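Local coordinates for putative cell surface hydrolase (Lactobacillus plantarum, PDB 3LP5), which is probably a cell-surface hydrolase of the alpha/beta hydrolase fold, although its substrate and the reaction it catalyses have not been established, at residues T146-T149 with S150-E154; T113-E117 with R118-E122. All coordinates share one frame; numbering follows the deposited sequence.

Contact 1: T146-T149 with S150-E154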
loop_
_atom_site.group_PDB
_atom_site.type_symbol
_atom_site.label_atom_id
_atom_site.label_comp_id
_atom_site.label_asym_id
_atom_site.label_seq_id
_atom_site.Cartn_x
_atom_site.Cartn_y
_atom_site.Cartn_z
ATOM N N THR A 146 -3.852 -17.843 16.001
ATOM C CA THR A 146 -3.274 -17.537 17.305
ATOM C C THR A 146 -1.738 -17.439 17.236
ATOM O O THR A 146 -1.167 -16.838 18.098
ATOM C CB THR A 146 -3.589 -18.601 18.404
ATOM O OG1 THR A 146 -3.075 -19.848 17.963
ATOM C CG2 THR A 146 -5.067 -18.747 18.756
ATOM N N ALA A 147 -1.075 -18.099 16.295
ATOM C CA ALA A 147 0.399 -18.088 16.287
ATOM C C ALA A 147 0.951 -16.794 15.676
ATOM O O ALA A 147 0.376 -16.230 14.772
ATOM C CB ALA A 147 0.994 -19.371 15.588
ATOM N N LYS A 148 2.012 -16.255 16.236
ATOM C CA LYS A 148 2.492 -14.959 15.736
ATOM C C LYS A 148 3.805 -15.215 15.041
ATOM O O LYS A 148 4.759 -15.698 15.670
ATOM C CB LYS A 148 2.723 -13.965 16.863
ATOM C CG LYS A 148 1.438 -13.501 17.603
ATOM C CD LYS A 148 1.782 -12.693 18.881
ATOM C CE LYS A 148 2.059 -13.637 20.101
ATOM N NZ LYS A 148 2.806 -12.955 21.228
ATOM N N THR A 149 3.850 -14.944 13.745
ATOM C CA THR A 149 5.123 -14.999 13.051
ATOM C C THR A 149 6.055 -13.886 13.548
ATOM O O THR A 149 5.655 -12.889 14.179
ATOM C CB THR A 149 4.962 -14.905 11.514
ATOM O OG1 THR A 149 4.329 -13.663 11.178
ATOM C CG2 THR A 149 4.145 -16.077 10.976
ATOM N N SER A 150 7.333 -14.088 13.260
ATOM C CA SER A 150 8.375 -13.141 13.579
ATOM C C SER A 150 8.067 -11.786 12.903
ATOM O O SER A 150 8.235 -10.728 13.529
ATOM C CB SER A 150 9.723 -13.696 13.091
ATOM O OG SER A 150 10.736 -12.909 13.673
ATOM N N MET A 151 7.640 -11.843 11.632
ATOM C CA MET A 151 7.182 -10.658 10.893
ATOM C C MET A 151 6.103 -9.916 11.661
ATOM O O MET A 151 6.247 -8.739 11.938
ATOM C CB MET A 151 6.684 -11.008 9.452
ATOM C CG MET A 151 6.203 -9.792 8.585
ATOM S SD MET A 151 7.637 -8.900 7.878
ATOM C CE MET A 151 8.062 -7.692 9.111
ATOM N N PHE A 152 5.029 -10.605 12.024
ATOM C CA PHE A 152 3.961 -9.908 12.709
ATOM C C PHE A 152 4.458 -9.372 14.081
ATOM O O PHE A 152 4.067 -8.299 14.497
ATOM C CB PHE A 152 2.810 -10.868 12.994
ATOM C CG PHE A 152 1.711 -10.233 13.825
ATOM C CD1 PHE A 152 0.859 -9.286 13.264
ATOM C CD2 PHE A 152 1.597 -10.528 15.183
ATOM C CE1 PHE A 152 -0.154 -8.681 14.020
ATOM C CE2 PHE A 152 0.608 -9.917 15.952
ATOM C CZ PHE A 152 -0.276 -8.978 15.353
ATOM N N LYS A 153 5.322 -10.109 14.758
ATOM C CA LYS A 153 5.859 -9.675 16.088
ATOM C C LYS A 153 6.533 -8.314 15.940
ATOM O O LYS A 153 6.347 -7.451 16.796
ATOM C CB LYS A 153 6.844 -10.711 16.648
ATOM C CG LYS A 153 6.088 -11.956 17.236
ATOM C CD LYS A 153 7.087 -12.984 17.853
ATOM C CE LYS A 153 6.434 -14.343 18.089
ATOM N NZ LYS A 153 7.448 -15.343 18.600
ATOM N N GLU A 154 7.246 -8.101 14.835
ATOM C CA GLU A 154 7.937 -6.852 14.644
ATOM C C GLU A 154 6.929 -5.752 14.291
ATOM O O GLU A 154 6.991 -4.696 14.872
ATOM C CB GLU A 154 9.025 -6.976 13.556
ATOM C CG GLU A 154 9.778 -5.641 13.304
ATOM C CD GLU A 154 10.779 -5.649 12.152
ATOM O OE1 GLU A 154 10.665 -6.437 11.164
ATOM O OE2 GLU A 154 11.663 -4.797 12.183
#
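Lys148 and Thr149 lead the chain into helix 150-157 of this alpha/beta hydrolase, and Thr149 is its N-cap. On Lys148, CG lies 3.8 Å from CD2 of Phe152, coming up obliquely to a ring that on its other contacts meets Tyr190 edge-to-face and packs on helix 191-195. The lysine's carbonyl group is brushed by a side chain of the helix: Lys148 O sits 3.2 Å from CE of Lys153, whose aliphatic part runs extended past CB of Lys148. The two ammonium groups stay apart, NZ of Lys148 to NZ of Lys153 measuring 5.8 Å.

At Thr149 the side chain turns back over the first turn. With chi1 at 60°, OG1 stands between the backbone N and the carbonyl carbon, where it accepts a nearly straight bond of 3.2 Å from Phe152 N (166°). The same OG1 is also hydrogen-bonded to OD1 of Asn139, so the cap ties the helix start to the preceding loop. Thr149 then supplies the first carbonyl of the helical pattern: Lys153 N reaches Thr149 O at 2.9 Å, tilted 19° from the carbonyl plane.

Contact 2: T113-E117 with R118-E122; sequences TLFLE and RYLKE
Two amides grip the carbonyl oxygen of Phe115. Tyr119 N donates to Phe115 O at 2.7 Å and Leu120 N to the same oxygen at 3.0 Å, the two arriving from opposite faces of the carbonyl plane, each about 25° out of it. The first is the regular bond to the fourth residue on. The second reaches one residue further, a pi-type turn at the C-terminal end of the helix that leads into the 3-10 turn 120-122. One step earlier the pattern is still undisturbed, Arg118 N binding Leu114 O at 3.0 Å.

Past the bifurcated carbonyl a water takes over. It donates to Leu116 O and accepts from Lys121 N at 2.8 Å, bridging two groups that are too far apart to bond directly, Leu116 O lying 5.2 Å from Lys121 N.

In the alpha/beta hydrolase fold this is the C-terminal end of helix 107-118, the helix that leaves the probable nucleophile elbow (GxSxG) and is followed here by the loop to strand 127-134. Side chains pack across the same turn. Phe115 carries CG opposite its own N (chi1 166°), which lays the ring along the turn: CD1 is 3.7 Å from CB of Tyr119, and CE2 touches CB of Leu120, while the amide N of Leu120 lies over one face, offset to the rim. The ring also meets that of Phe88 of helix 74-92. Leu116 and Leu120 run side by side, their CD2 atoms 3.9 Å apart. Leu114 and Arg118 do likewise, CD1 of the leucine resting 3.8 Å from CD of the arginine, whose chain bends at chi3 (86°) and whose guanidinium makes a cation-pi contact with Tyr158.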
loop_
_atom_site.group_PDB
_atom_site.type_symbol
_atom_site.label_atom_id
_atom_site.label_comp_id
_atom_site.label_asym_id
_atom_site.label_seq_id
_atom_site.Cartn_x
_atom_site.Cartn_y
_atom_site.Cartn_z
ATOM N N THR A 113 3.984 -0.389 6.222
ATOM C CA THR A 113 3.659 -0.301 7.652
ATOM C C THR A 113 4.896 -0.114 8.515
ATOM O O THR A 113 4.885 0.597 9.518
ATOM C CB THR A 113 2.886 -1.588 8.160
ATOM O OG1 THR A 113 1.667 -1.722 7.413
ATOM C CG2 THR A 113 2.515 -1.448 9.606
ATOM N N LEU A 114 5.925 -0.890 8.206
ATOM C CA LEU A 114 7.125 -0.888 8.982
ATOM C C LEU A 114 7.784 0.524 8.815
ATOM O O LEU A 114 8.228 1.133 9.785
ATOM C CB LEU A 114 8.030 -2.063 8.523
ATOM C CG LEU A 114 9.265 -2.300 9.387
ATOM C CD1 LEU A 114 8.888 -2.599 10.832
ATOM C CD2 LEU A 114 10.142 -3.442 8.796
ATOM N N PHE A 115 7.838 1.028 7.589
ATOM C CA PHE A 115 8.355 2.383 7.342
ATOM C C PHE A 115 7.584 3.408 8.205
ATOM O O PHE A 115 8.220 4.267 8.833
ATOM C CB PHE A 115 8.223 2.734 5.867
ATOM C CG PHE A 115 8.406 4.199 5.575
ATOM C CD1 PHE A 115 9.679 4.732 5.429
ATOM C CD2 PHE A 115 7.311 5.041 5.501
ATOM C CE1 PHE A 115 9.862 6.104 5.196
ATOM C CE2 PHE A 115 7.491 6.430 5.316
ATOM C CZ PHE A 115 8.757 6.933 5.154
ATOM N N LEU A 116 6.231 3.286 8.264
ATOM C CA LEU A 116 5.451 4.290 8.980
ATOM C C LEU A 116 5.676 4.214 10.487
ATOM O O LEU A 116 5.706 5.245 11.160
ATOM C CB LEU A 116 3.975 4.214 8.673
ATOM C CG LEU A 116 3.650 4.440 7.192
ATOM C CD1 LEU A 116 2.203 4.030 7.034
ATOM C CD2 LEU A 116 3.881 5.927 6.730
ATOM N N GLU A 117 5.890 2.998 10.993
ATOM C CA GLU A 117 6.071 2.785 12.439
ATOM C C GLU A 117 7.448 3.274 12.892
ATOM O O GLU A 117 7.555 3.782 14.005
ATOM C CB GLU A 117 6.029 1.285 12.801
ATOM C CG GLU A 117 4.681 0.688 12.652
ATOM C CD GLU A 117 4.678 -0.796 12.913
ATOM O OE1 GLU A 117 5.698 -1.435 12.714
ATOM O OE2 GLU A 117 3.657 -1.331 13.346
ATOM N N ARG A 118 8.480 3.071 12.047
ATOM C CA ARG A 118 9.884 3.274 12.446
ATOM C C ARG A 118 10.616 4.455 11.808
ATOM O O ARG A 118 11.492 5.068 12.460
ATOM C CB ARG A 118 10.672 1.992 12.196
ATOM C CG ARG A 118 10.078 0.792 12.931
ATOM C CD ARG A 118 11.061 -0.336 12.929
ATOM N NE ARG A 118 11.977 -0.185 14.065
ATOM C CZ ARG A 118 12.923 -1.063 14.391
ATOM N NH1 ARG A 118 13.070 -2.151 13.642
ATOM N NH2 ARG A 118 13.703 -0.864 15.481
ATOM N N TYR A 119 10.273 4.787 10.553
ATOM C CA TYR A 119 11.159 5.657 9.773
ATOM C C TYR A 119 10.534 6.965 9.340
ATOM O O TYR A 119 11.241 7.935 9.042
ATOM C CB TYR A 119 11.683 4.892 8.542
ATOM C CG TYR A 119 12.410 3.617 8.916
ATOM C CD1 TYR A 119 13.271 3.592 10.002
ATOM C CD2 TYR A 119 12.213 2.416 8.169
ATOM C CE1 TYR A 119 13.914 2.393 10.381
ATOM C CE2 TYR A 119 12.865 1.241 8.535
ATOM C CZ TYR A 119 13.713 1.252 9.624
ATOM O OH TYR A 119 14.414 0.129 9.956
ATOM N N LEU A 120 9.219 7.020 9.277
ATOM C CA LEU A 120 8.608 8.299 8.838
ATOM C C LEU A 120 8.937 9.481 9.800
ATOM O O LEU A 120 9.162 10.624 9.330
ATOM C CB LEU A 120 7.092 8.153 8.596
ATOM C CG LEU A 120 6.352 9.470 8.313
ATOM C CD1 LEU A 120 6.762 10.005 6.959
ATOM C CD2 LEU A 120 4.840 9.339 8.429
ATOM N N LYS A 121 8.979 9.226 11.111
ATOM C CA LYS A 121 9.428 10.256 12.088
ATOM C C LYS A 121 10.789 10.904 11.728
ATOM O O LYS A 121 11.125 11.884 12.325
ATOM C CB LYS A 121 9.524 9.678 13.497
ATOM C CG LYS A 121 10.661 8.640 13.641
ATOM C CD LYS A 121 10.677 8.114 15.060
ATOM C CE LYS A 121 11.163 6.670 15.168
ATOM N NZ LYS A 121 11.761 6.580 16.508
ATOM N N GLU A 122 11.563 10.371 10.772
ATOM C CA GLU A 122 12.838 11.006 10.399
ATOM C C GLU A 122 12.619 12.159 9.460
ATOM O O GLU A 122 13.539 12.941 9.283
ATOM C CB GLU A 122 13.845 10.029 9.742
ATOM C CG GLU A 122 14.303 8.868 10.656
ATOM C CD GLU A 122 15.154 7.795 9.942
ATOM O OE1 GLU A 122 15.714 8.029 8.841
ATOM O OE2 GLU A 122 15.280 6.697 10.517
HETATM O O HOH W 1 7.852 6.981 12.282
#

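In the fold
Contact 1 starts a helix and contact 2 finishes one, and the two helices lie against each other although the contact centres are 19 Å apart. They meet through Glu154, the last residue of contact 1: OE2 is 3.3 Å from NH1 of Arg118, a long and weak ion pair, and 3.8 Å from CD1 of Leu114. Glu154 OE1 has a similarly weak link to Lys74, so the acid spans towards helix 74-92 as well. The probable nucleophile elbow sits at the opposite end of helix 107-118 from the turn of contact 2. On that turn, the side chain of Tyr119 is about 9 Å from a bound sodium ion.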